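Local atomic coordinates of thiamin pyrophosphokinase (Geobacillus thermodenitrificans, PDB entry 3K94), a protein that probably transfers a pyrophosphate group from ATP to thiamin, giving thiamin diphosphate. Residues Y141-D146 / L204-S209. Sequence-based numbering, arbitrary orientation.
Sequences YTVMYD and LMMIRS
Arg208 reaches across to the backbone of Met144 and holds its carbonyl oxygen with two nitrogens. Arg208 NH2 and NH1 both donate hydrogen bonds to Met144 O, at 2.9 and 3.1 Å, an end-on grip on one atom. The oxygen sits at the end of the guanidinium, in its plane, while NH2 stands 36° above the carbonyl plane. Val143 CG1 covers one face of the same guanidinium, 3.6 Å from Arg208 CZ. The arginine chain bends at chi3 (74°), which turns its flat end so that this methyl lies over its centre. The other methyl, Val143 CG2, meets selenomethionine Met206 at SE, 4.1 Å away. A water accepts from Asp146 N at 2.8 Å and, weakly, from Arg208 NH2. The Asp146 carboxylate does not pair with Arg208; its OD1 accepts a hydrogen bond from Arg148 N. A leucine in place of Arg208 would probably leave Met144 O without its two donors and Val143 CG1 without the flat group it lies over. Tyr149 and, on strand 131-136, Val132 also touch the Arg208 side chain. Phe197, on strand 194-199, packs against both Val143 and Met206. The two strands run nearly parallel, 8° apart, in different sheets. Such face-to-face packing is characteristic of a beta-sandwich, consistent with this family's C-terminal thiamin-binding domain.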
loop_
_atom_site.group_PDB
_atom_site.type_symbol
_atom_site.label_atom_id
_atom_site.label_comp_id
_atom_site.label_asym_id
_atom_site.label_seq_id
_atom_site.Cartn_x
_atom_site.Cartn_y
_atom_site.Cartn_z
ATOM N N TYR B 141 -10.219 -11.527 18.143
ATOM C CA TYR B 141 -10.539 -10.130 17.898
ATOM C C TYR B 141 -11.936 -10.023 17.358
ATOM O O TYR B 141 -12.394 -10.915 16.651
ATOM C CB TYR B 141 -9.547 -9.534 16.894
ATOM C CG TYR B 141 -8.118 -9.589 17.380
ATOM C CD1 TYR B 141 -7.616 -8.595 18.221
ATOM C CD2 TYR B 141 -7.278 -10.640 17.019
ATOM C CE1 TYR B 141 -6.315 -8.644 18.683
ATOM C CE2 TYR B 141 -5.971 -10.699 17.475
ATOM C CZ TYR B 141 -5.500 -9.699 18.312
ATOM O OH TYR B 141 -4.206 -9.741 18.771
ATOM N N THR B 142 -12.618 -8.932 17.673
ATOM C CA THR B 142 -13.954 -8.715 17.137
ATOM C C THR B 142 -13.900 -7.936 15.842
ATOM O O THR B 142 -12.931 -7.225 15.560
ATOM C CB THR B 142 -14.867 -7.931 18.117
ATOM O OG1 THR B 142 -14.309 -6.631 18.345
ATOM C CG2 THR B 142 -15.001 -8.667 19.437
ATOM N N VAL B 143 -14.963 -8.075 15.062
ATOM C CA VAL B 143 -15.166 -7.284 13.874
ATOM C C VAL B 143 -16.642 -6.909 13.940
ATOM O O VAL B 143 -17.491 -7.783 14.071
ATOM C CB VAL B 143 -14.877 -8.135 12.606
ATOM C CG1 VAL B 143 -15.221 -7.375 11.349
ATOM C CG2 VAL B 143 -13.429 -8.576 12.586
HETATM N N MSE B 144 -16.956 -5.622 13.871
HETATM C CA MSE B 144 -18.340 -5.188 14.003
HETATM C C MSE B 144 -18.842 -4.655 12.681
HETATM O O MSE B 144 -18.095 -4.024 11.945
HETATM C CB MSE B 144 -18.478 -4.102 15.081
HETATM C CG MSE B 144 -17.774 -4.427 16.399
HETATM SE SE MSE B 144 -18.439 -6.048 17.295
HETATM C CE MSE B 144 -20.301 -5.529 17.475
ATOM N N TYR B 145 -20.111 -4.908 12.374
ATOM C CA TYR B 145 -20.677 -4.377 11.148
ATOM C C TYR B 145 -20.359 -2.892 11.043
ATOM O O TYR B 145 -20.493 -2.155 12.015
ATOM C CB TYR B 145 -22.186 -4.583 11.062
ATOM C CG TYR B 145 -22.753 -3.848 9.878
ATOM C CD1 TYR B 145 -22.614 -4.360 8.602
ATOM C CD2 TYR B 145 -23.382 -2.616 10.028
ATOM C CE1 TYR B 145 -23.107 -3.693 7.504
ATOM C CE2 TYR B 145 -23.881 -1.929 8.923
ATOM C CZ TYR B 145 -23.737 -2.481 7.664
ATOM O OH TYR B 145 -24.222 -1.829 6.552
ATOM N N ASP B 146 -19.917 -2.459 9.865
ATOM C CA ASP B 146 -19.590 -1.049 9.650
ATOM C C ASP B 146 -19.969 -0.628 8.236
ATOM O O ASP B 146 -19.461 -1.176 7.250
ATOM C CB ASP B 146 -18.104 -0.791 9.899
ATOM C CG ASP B 146 -17.754 0.685 9.885
ATOM O OD1 ASP B 146 -18.447 1.460 9.183
ATOM O OD2 ASP B 146 -16.778 1.063 10.577
ATOM N N LEU B 204 -0.728 -11.259 11.654
ATOM C CA LEU B 204 -1.716 -11.207 10.583
ATOM C C LEU B 204 -2.209 -9.799 10.308
ATOM O O LEU B 204 -2.515 -9.042 11.237
ATOM C CB LEU B 204 -2.906 -12.093 10.938
ATOM C CG LEU B 204 -4.005 -12.237 9.892
ATOM C CD1 LEU B 204 -3.547 -13.214 8.818
ATOM C CD2 LEU B 204 -5.294 -12.726 10.532
HETATM N N MSE B 205 -2.307 -9.455 9.030
HETATM C CA MSE B 205 -2.816 -8.154 8.639
HETATM C C MSE B 205 -4.276 -8.233 8.235
HETATM O O MSE B 205 -4.663 -9.112 7.473
HETATM C CB MSE B 205 -1.987 -7.587 7.482
HETATM C CG MSE B 205 -2.516 -6.272 6.952
HETATM SE SE MSE B 205 -1.411 -5.480 5.521
HETATM C CE MSE B 205 -1.169 -7.048 4.399
HETATM N N MSE B 206 -5.090 -7.314 8.747
HETATM C CA MSE B 206 -6.457 -7.184 8.253
HETATM C C MSE B 206 -6.682 -5.858 7.546
HETATM O O MSE B 206 -6.308 -4.810 8.052
HETATM C CB MSE B 206 -7.493 -7.334 9.369
HETATM C CG MSE B 206 -8.928 -7.144 8.850
HETATM SE SE MSE B 206 -10.362 -7.355 10.196
HETATM C CE MSE B 206 -9.768 -6.034 11.530
ATOM N N ILE B 207 -7.292 -5.912 6.368
ATOM C CA ILE B 207 -7.742 -4.698 5.709
ATOM C C ILE B 207 -9.245 -4.760 5.464
ATOM O O ILE B 207 -9.741 -5.705 4.860
ATOM C CB ILE B 207 -6.995 -4.452 4.390
ATOM C CG1 ILE B 207 -5.501 -4.245 4.661
ATOM C CG2 ILE B 207 -7.586 -3.231 3.677
ATOM C CD1 ILE B 207 -4.610 -4.397 3.419
ATOM N N ARG B 208 -9.967 -3.769 5.980
ATOM C CA ARG B 208 -11.383 -3.615 5.677
ATOM C C ARG B 208 -11.477 -2.441 4.742
ATOM O O ARG B 208 -10.911 -1.384 5.007
ATOM C CB ARG B 208 -12.218 -3.359 6.940
ATOM C CG ARG B 208 -12.139 -4.459 7.988
ATOM C CD ARG B 208 -12.993 -4.123 9.215
ATOM N NE ARG B 208 -14.421 -4.280 8.943
ATOM C CZ ARG B 208 -15.401 -4.093 9.830
ATOM N NH1 ARG B 208 -15.139 -3.733 11.084
ATOM N NH2 ARG B 208 -16.658 -4.258 9.451
ATOM N N SER B 209 -12.167 -2.614 3.630
ATOM C CA SER B 209 -12.176 -1.565 2.640
ATOM C C SER B 209 -13.541 -1.367 2.006
ATOM O O SER B 209 -14.472 -2.131 2.249
ATOM C CB SER B 209 -11.130 -1.854 1.558
ATOM O OG SER B 209 -11.338 -3.122 0.950
HETATM O O HOH W 1 -18.966 -4.025 7.723
#